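Local structure of LPXTG cell wall anchor domain-containing protein (Lactobacillus rhamnosus, 7CBS) at residues 29-34 against 166-171; 68-73 against 135-140. The protein is the basal pilin of the sortase-assembled SpaCBA pilus, itself adhesive, and probably helps to anchor the pilus to the cell wall. One frame throughout, in Å; residues are numbered along the deposited sequence.

Overall arrangement
Contacts 1 and 2 show how strands of one mixed sheet can share an apolar interior yet meet different surroundings. Contact 1 pairs 29-34 with 166-171 in parallel, the first and last strands of the modelled chain; contact 2 pairs 68-73 with 135-140 antiparallel. Both are partly buried, their centres about 9 Å and 5 Å from that of the chain. Val31, Leu33 and Leu170 face this interior from contact 1, Phe68, Val70 and Phe137 from contact 2, and Leu33 CD1 packs on Phe68 CD2. The other face of contact 1 carries Asp30, Val32, Arg167 and Asp169 and borders a second subunit; that of contact 2 mixes Thr69, Tyr71, Leu136 and Lys138, and touches no other chain.

Contact 1: residues 29-34 against 166-171; sequences VDVVLH and SRIDLF
His34 and Asp169 make the polar side-chain contact of this parallel strand pair. The imidazole NE2 donates to OD1 of Asp169 over 2.7 Å, meeting the oxygen on its anti side, with the ring and carboxylate planes turned 56° apart. Over one face of the same imidazole lies Phe171, its CZ above the ring centre and its CE1 3.4 Å from His34 CB; the two rings lie side by side, their planes 31° apart. With its CG beside the backbone N (chi1 -58°), His34 leans across to the neighbouring strand and reaches both partners.

Further back on the face of Asp169, Val32 CG2 sits over the guanidinium of Arg167 and also touches its CD at 3.5 Å. The opposite face is apolar: Val31 CG1 meets Leu170 CD1 at 3.5 Å, and Val29 CG1 approaches Ile168 CD1. Five backbone bonds fix the register, from Asp30 N to Ser166 O (3.0 Å) through to His34 N to Leu170 O (2.8 Å).

Farther out, Asp30 OD1 accepts from Asp123 N, beside the magnesium ion bound by Thr28 and Asp123. Asp30 OD2 and Arg167 NE both bond Ser166 OG of the second subunit. The chemistry is thus divided: valine, isoleucine and leucine side chains pack on one face, Asp30, Ser166 and Arg167 turn their polar groups to the second subunit, and at the other end Asp169 would probably favour a protonated His34.

Contact 2: residues 68-73 against 135-140; sequences FTVYDV and YLFKET
Val70 and Phe137, a non-hydrogen-bonded pair of this antiparallel ladder, point the same way into the interior, with the valine CG2 over one face of the phenyl ring, 3.2 Å from CE1. That methyl stands anti to the backbone N of Val70 (chi1 59° for CG1), which directs it across to the partner strand; it also touches Tyr135 CB. On the same face Glu139 lays its CB over the ring of Phe68, 4.2 Å from the centroid and 22° off the normal, a CH-pi contact made by the aliphatic root of an acidic side chain.

The other face is arranged differently. The ring of Tyr71 runs alongside Leu136, CD1 to CD2 4.2 Å, and the bent chain of Lys138 crosses it obliquely, its CD 3.6 Å from Tyr71 CE1. At one end Thr69 OG1 and Thr140 OG1 share a hydrogen bond of 2.8 Å, and Gln110 also bonds Thr69 OG1. At the other, Val73, the N-cap residue of helix 74-84, packs CG1 at 3.6 Å against Leu136 CB.

Paired backbone bonds at Thr69 with Lys138 and Tyr71 with Leu136 hold the register. Phe121 of strand 118-128 meets Phe137 edge-to-face, while Val31 and Leu33 of strand 28-34 also cover Phe137. Phe68, Val70 and Phe137 thus fill an aromatic-rich interior behind the antiparallel ladder that strands 67-72 and 131-141 form within the mixed sheet, an arrangement consistent with the N-terminal domain of Gram-positive pilins.

Contact 1: residues 29-34 against 166-171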
loop_
_atom_site.group_PDB
_atom_site.type_symbol
_atom_site.label_atom_id
_atom_site.label_comp_id
_atom_site.label_asym_id
_atom_site.label_seq_id
_atom_site.Cartn_x
_atom_site.Cartn_y
_atom_site.Cartn_z
ATOM N N VAL A 29 0.498 -4.175 3.139
ATOM C CA VAL A 29 1.082 -4.242 1.769
ATOM C C VAL A 29 -0.069 -4.292 0.755
ATOM O O VAL A 29 -1.186 -4.720 1.123
ATOM C CB VAL A 29 2.034 -5.446 1.623
ATOM C CG1 VAL A 29 1.287 -6.750 1.404
ATOM C CG2 VAL A 29 3.063 -5.226 0.524
ATOM N N ASP A 30 0.198 -3.856 -0.477
ATOM C CA ASP A 30 -0.736 -3.963 -1.628
ATOM C C ASP A 30 -0.339 -5.187 -2.450
ATOM O O ASP A 30 0.865 -5.376 -2.679
ATOM C CB ASP A 30 -0.719 -2.690 -2.480
ATOM C CG ASP A 30 -1.149 -1.455 -1.710
ATOM O OD1 ASP A 30 -1.799 -1.625 -0.664
ATOM O OD2 ASP A 30 -0.830 -0.333 -2.156
ATOM N N VAL A 31 -1.322 -5.996 -2.849
ATOM C CA VAL A 31 -1.129 -7.185 -3.731
ATOM C C VAL A 31 -1.966 -6.977 -4.993
ATOM O O VAL A 31 -3.203 -6.864 -4.871
ATOM C CB VAL A 31 -1.511 -8.502 -3.029
ATOM C CG1 VAL A 31 -1.502 -9.670 -4.004
ATOM C CG2 VAL A 31 -0.616 -8.782 -1.831
ATOM N N VAL A 32 -1.301 -6.918 -6.148
ATOM C CA VAL A 32 -1.945 -6.875 -7.492
ATOM C C VAL A 32 -1.698 -8.230 -8.164
ATOM O O VAL A 32 -0.522 -8.586 -8.365
ATOM C CB VAL A 32 -1.412 -5.697 -8.329
ATOM C CG1 VAL A 32 -2.277 -5.433 -9.555
ATOM C CG2 VAL A 32 -1.294 -4.435 -7.488
ATOM N N LEU A 33 -2.769 -8.983 -8.427
ATOM C CA LEU A 33 -2.740 -10.232 -9.233
ATOM C C LEU A 33 -2.961 -9.869 -10.702
ATOM O O LEU A 33 -3.938 -9.150 -10.978
ATOM C CB LEU A 33 -3.823 -11.191 -8.735
ATOM C CG LEU A 33 -3.591 -12.645 -9.135
ATOM C CD1 LEU A 33 -4.256 -13.592 -8.148
ATOM C CD2 LEU A 33 -4.068 -12.895 -10.557
ATOM N N HIS A 34 -2.097 -10.361 -11.597
ATOM C CA HIS A 34 -2.164 -10.144 -13.067
ATOM C C HIS A 34 -2.646 -11.426 -13.758
ATOM O O HIS A 34 -1.896 -12.420 -13.747
ATOM C CB HIS A 34 -0.800 -9.711 -13.616
ATOM C CG HIS A 34 -0.251 -8.468 -13.003
ATOM N ND1 HIS A 34 -0.010 -7.323 -13.742
ATOM C CD2 HIS A 34 0.156 -8.199 -11.743
ATOM C CE1 HIS A 34 0.504 -6.397 -12.958
ATOM N NE2 HIS A 34 0.607 -6.907 -11.722
ATOM N N SER A 166 6.192 -2.095 -1.065
ATOM C CA SER A 166 4.845 -1.486 -0.897
ATOM C C SER A 166 3.813 -2.275 -1.710
ATOM O O SER A 166 2.636 -2.232 -1.326
ATOM C CB SER A 166 4.855 -0.032 -1.272
ATOM O OG SER A 166 5.391 0.743 -0.213
ATOM N N ARG A 167 4.254 -2.961 -2.772
ATOM C CA ARG A 167 3.378 -3.747 -3.682
ATOM C C ARG A 167 4.026 -5.098 -4.010
ATOM O O ARG A 167 5.246 -5.121 -4.270
ATOM C CB ARG A 167 3.114 -2.964 -4.972
ATOM C CG ARG A 167 2.193 -3.679 -5.947
ATOM C CD ARG A 167 1.769 -2.805 -7.104
ATOM N NE ARG A 167 0.847 -1.751 -6.707
ATOM C CZ ARG A 167 0.161 -0.987 -7.554
ATOM N NH1 ARG A 167 0.271 -1.170 -8.859
ATOM N NH2 ARG A 167 -0.656 -0.058 -7.087
ATOM N N ILE A 168 3.233 -6.174 -3.978
ATOM C CA ILE A 168 3.595 -7.530 -4.489
ATOM C C ILE A 168 2.825 -7.766 -5.790
ATOM O O ILE A 168 1.585 -7.669 -5.753
ATOM C CB ILE A 168 3.289 -8.633 -3.452
ATOM C CG1 ILE A 168 4.063 -8.432 -2.149
ATOM C CG2 ILE A 168 3.547 -10.012 -4.044
ATOM C CD1 ILE A 168 3.516 -9.215 -0.988
ATOM N N ASP A 169 3.531 -8.092 -6.876
ATOM C CA ASP A 169 2.948 -8.360 -8.217
ATOM C C ASP A 169 2.951 -9.868 -8.476
ATOM O O ASP A 169 4.042 -10.424 -8.689
ATOM C CB ASP A 169 3.700 -7.588 -9.303
ATOM C CG ASP A 169 3.333 -6.117 -9.337
ATOM O OD1 ASP A 169 2.228 -5.811 -9.817
ATOM O OD2 ASP A 169 4.144 -5.301 -8.860
ATOM N N LEU A 170 1.767 -10.489 -8.471
ATOM C CA LEU A 170 1.572 -11.954 -8.647
ATOM C C LEU A 170 1.136 -12.251 -10.084
ATOM O O LEU A 170 0.263 -11.523 -10.595
ATOM C CB LEU A 170 0.525 -12.446 -7.642
ATOM C CG LEU A 170 0.918 -12.338 -6.171
ATOM C CD1 LEU A 170 -0.279 -12.648 -5.285
ATOM C CD2 LEU A 170 2.094 -13.257 -5.849
ATOM N N PHE A 171 1.728 -13.286 -10.693
ATOM C CA PHE A 171 1.448 -13.766 -12.072
ATOM C C PHE A 171 1.099 -15.252 -12.029
ATOM O O PHE A 171 1.933 -16.090 -12.367
ATOM C CB PHE A 171 2.654 -13.493 -12.976
ATOM C CG PHE A 171 2.965 -12.033 -13.189
ATOM C CD1 PHE A 171 2.281 -11.294 -14.142
ATOM C CD2 PHE A 171 3.944 -11.396 -12.440
ATOM C CE1 PHE A 171 2.564 -9.952 -14.337
ATOM C CE2 PHE A 171 4.230 -10.054 -12.640
ATOM C CZ PHE A 171 3.547 -9.336 -13.592
#

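Contact 2: residues 68-73 against 135-140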
loop_
_atom_site.group_PDB
_atom_site.type_symbol
_atom_site.label_atom_id
_atom_site.label_comp_id
_atom_site.label_asym_id
_atom_site.label_seq_id
_atom_site.Cartn_x
_atom_site.Cartn_y
_atom_site.Cartn_z
ATOM N N PHE A 68 -11.081 -12.747 -8.555
ATOM C CA PHE A 68 -10.145 -13.347 -7.576
ATOM C C PHE A 68 -10.628 -12.996 -6.167
ATOM O O PHE A 68 -11.020 -11.838 -5.937
ATOM C CB PHE A 68 -8.711 -12.880 -7.838
ATOM C CG PHE A 68 -8.045 -13.570 -9.002
ATOM C CD1 PHE A 68 -8.233 -13.115 -10.299
ATOM C CD2 PHE A 68 -7.252 -14.692 -8.806
ATOM C CE1 PHE A 68 -7.631 -13.758 -11.370
ATOM C CE2 PHE A 68 -6.643 -15.325 -9.878
ATOM C CZ PHE A 68 -6.828 -14.855 -11.157
ATOM N N THR A 69 -10.606 -13.987 -5.270
ATOM C CA THR A 69 -10.990 -13.886 -3.838
ATOM C C THR A 69 -9.743 -14.181 -2.998
ATOM O O THR A 69 -9.052 -15.172 -3.309
ATOM C CB THR A 69 -12.155 -14.837 -3.529
ATOM O OG1 THR A 69 -13.199 -14.585 -4.470
ATOM C CG2 THR A 69 -12.697 -14.699 -2.119
ATOM N N VAL A 70 -9.472 -13.350 -1.987
ATOM C CA VAL A 70 -8.300 -13.487 -1.069
ATOM C C VAL A 70 -8.818 -13.919 0.309
ATOM O O VAL A 70 -9.783 -13.300 0.800
ATOM C CB VAL A 70 -7.453 -12.197 -1.001
ATOM C CG1 VAL A 70 -8.252 -10.983 -0.535
ATOM C CG2 VAL A 70 -6.212 -12.381 -0.137
ATOM N N TYR A 71 -8.216 -14.967 0.881
ATOM C CA TYR A 71 -8.561 -15.552 2.204
ATOM C C TYR A 71 -7.350 -15.467 3.134
ATOM O O TYR A 71 -6.222 -15.645 2.653
ATOM C CB TYR A 71 -8.972 -17.021 2.071
ATOM C CG TYR A 71 -10.073 -17.302 1.081
ATOM C CD1 TYR A 71 -9.799 -17.441 -0.269
ATOM C CD2 TYR A 71 -11.385 -17.454 1.497
ATOM C CE1 TYR A 71 -10.806 -17.703 -1.185
ATOM C CE2 TYR A 71 -12.399 -17.732 0.596
ATOM C CZ TYR A 71 -12.111 -17.851 -0.753
ATOM O OH TYR A 71 -13.104 -18.113 -1.651
ATOM N N ASP A 72 -7.596 -15.221 4.423
ATOM C CA ASP A 72 -6.597 -15.316 5.522
ATOM C C ASP A 72 -6.443 -16.790 5.904
ATOM O O ASP A 72 -7.428 -17.356 6.408
ATOM C CB ASP A 72 -7.015 -14.443 6.710
ATOM C CG ASP A 72 -6.177 -14.632 7.966
ATOM O OD1 ASP A 72 -4.982 -14.986 7.840
ATOM O OD2 ASP A 72 -6.730 -14.427 9.071
ATOM N N VAL A 73 -5.267 -17.384 5.665
ATOM C CA VAL A 73 -4.967 -18.814 5.996
ATOM C C VAL A 73 -3.825 -18.884 7.021
ATOM O O VAL A 73 -3.213 -19.963 7.141
ATOM C CB VAL A 73 -4.637 -19.632 4.727
ATOM C CG1 VAL A 73 -5.743 -19.532 3.690
ATOM C CG2 VAL A 73 -3.296 -19.248 4.106
ATOM N N TYR A 135 -1.883 -15.498 2.925
ATOM C CA TYR A 135 -3.111 -15.262 2.123
ATOM C C TYR A 135 -3.193 -16.306 1.005
ATOM O O TYR A 135 -2.143 -16.637 0.414
ATOM C CB TYR A 135 -3.120 -13.823 1.600
ATOM C CG TYR A 135 -3.149 -12.786 2.695
ATOM C CD1 TYR A 135 -4.306 -12.547 3.418
ATOM C CD2 TYR A 135 -2.017 -12.063 3.033
ATOM C CE1 TYR A 135 -4.338 -11.629 4.455
ATOM C CE2 TYR A 135 -2.032 -11.135 4.060
ATOM C CZ TYR A 135 -3.197 -10.915 4.771
ATOM O OH TYR A 135 -3.233 -9.996 5.776
ATOM N N LEU A 136 -4.401 -16.833 0.776
ATOM C CA LEU A 136 -4.759 -17.733 -0.351
ATOM C C LEU A 136 -5.523 -16.917 -1.400
ATOM O O LEU A 136 -6.515 -16.267 -1.026
ATOM C CB LEU A 136 -5.621 -18.883 0.183
ATOM C CG LEU A 136 -6.326 -19.732 -0.872
ATOM C CD1 LEU A 136 -5.316 -20.408 -1.783
ATOM C CD2 LEU A 136 -7.232 -20.756 -0.209
ATOM N N PHE A 137 -5.079 -16.961 -2.659
ATOM C CA PHE A 137 -5.665 -16.209 -3.799
ATOM C C PHE A 137 -6.268 -17.202 -4.800
ATOM O O PHE A 137 -5.492 -17.877 -5.500
ATOM C CB PHE A 137 -4.600 -15.321 -4.448
ATOM C CG PHE A 137 -4.182 -14.134 -3.617
ATOM C CD1 PHE A 137 -4.941 -12.974 -3.610
ATOM C CD2 PHE A 137 -3.030 -14.169 -2.851
ATOM C CE1 PHE A 137 -4.556 -11.878 -2.850
ATOM C CE2 PHE A 137 -2.649 -13.075 -2.087
ATOM C CZ PHE A 137 -3.412 -11.933 -2.087
ATOM N N LYS A 138 -7.601 -17.277 -4.860
ATOM C CA LYS A 138 -8.366 -18.193 -5.749
ATOM C C LYS A 138 -9.123 -17.384 -6.808
ATOM O O LYS A 138 -9.584 -16.275 -6.482
ATOM C CB LYS A 138 -9.381 -19.020 -4.952
ATOM C CG LYS A 138 -8.812 -19.849 -3.810
ATOM C CD LYS A 138 -9.885 -20.606 -3.046
ATOM C CE LYS A 138 -10.648 -21.611 -3.881
ATOM N NZ LYS A 138 -11.627 -22.361 -3.057
ATOM N N GLU A 139 -9.235 -17.936 -8.019
ATOM C CA GLU A 139 -10.160 -17.470 -9.085
ATOM C C GLU A 139 -11.513 -18.155 -8.856
ATOM O O GLU A 139 -11.588 -19.381 -9.066
ATOM C CB GLU A 139 -9.597 -17.794 -10.472
ATOM C CG GLU A 139 -10.521 -17.397 -11.611
ATOM C CD GLU A 139 -10.032 -17.802 -12.993
ATOM O OE1 GLU A 139 -8.848 -17.567 -13.297
ATOM O OE2 GLU A 139 -10.841 -18.357 -13.765
ATOM N N THR A 140 -12.529 -17.394 -8.433
ATOM C CA THR A 140 -13.855 -17.906 -7.987
ATOM C C THR A 140 -14.932 -17.632 -9.044
ATOM O O THR A 140 -16.055 -18.130 -8.858
ATOM C CB THR A 140 -14.242 -17.300 -6.631
ATOM O OG1 THR A 140 -14.134 -15.882 -6.747
ATOM C CG2 THR A 140 -13.372 -17.797 -5.496
#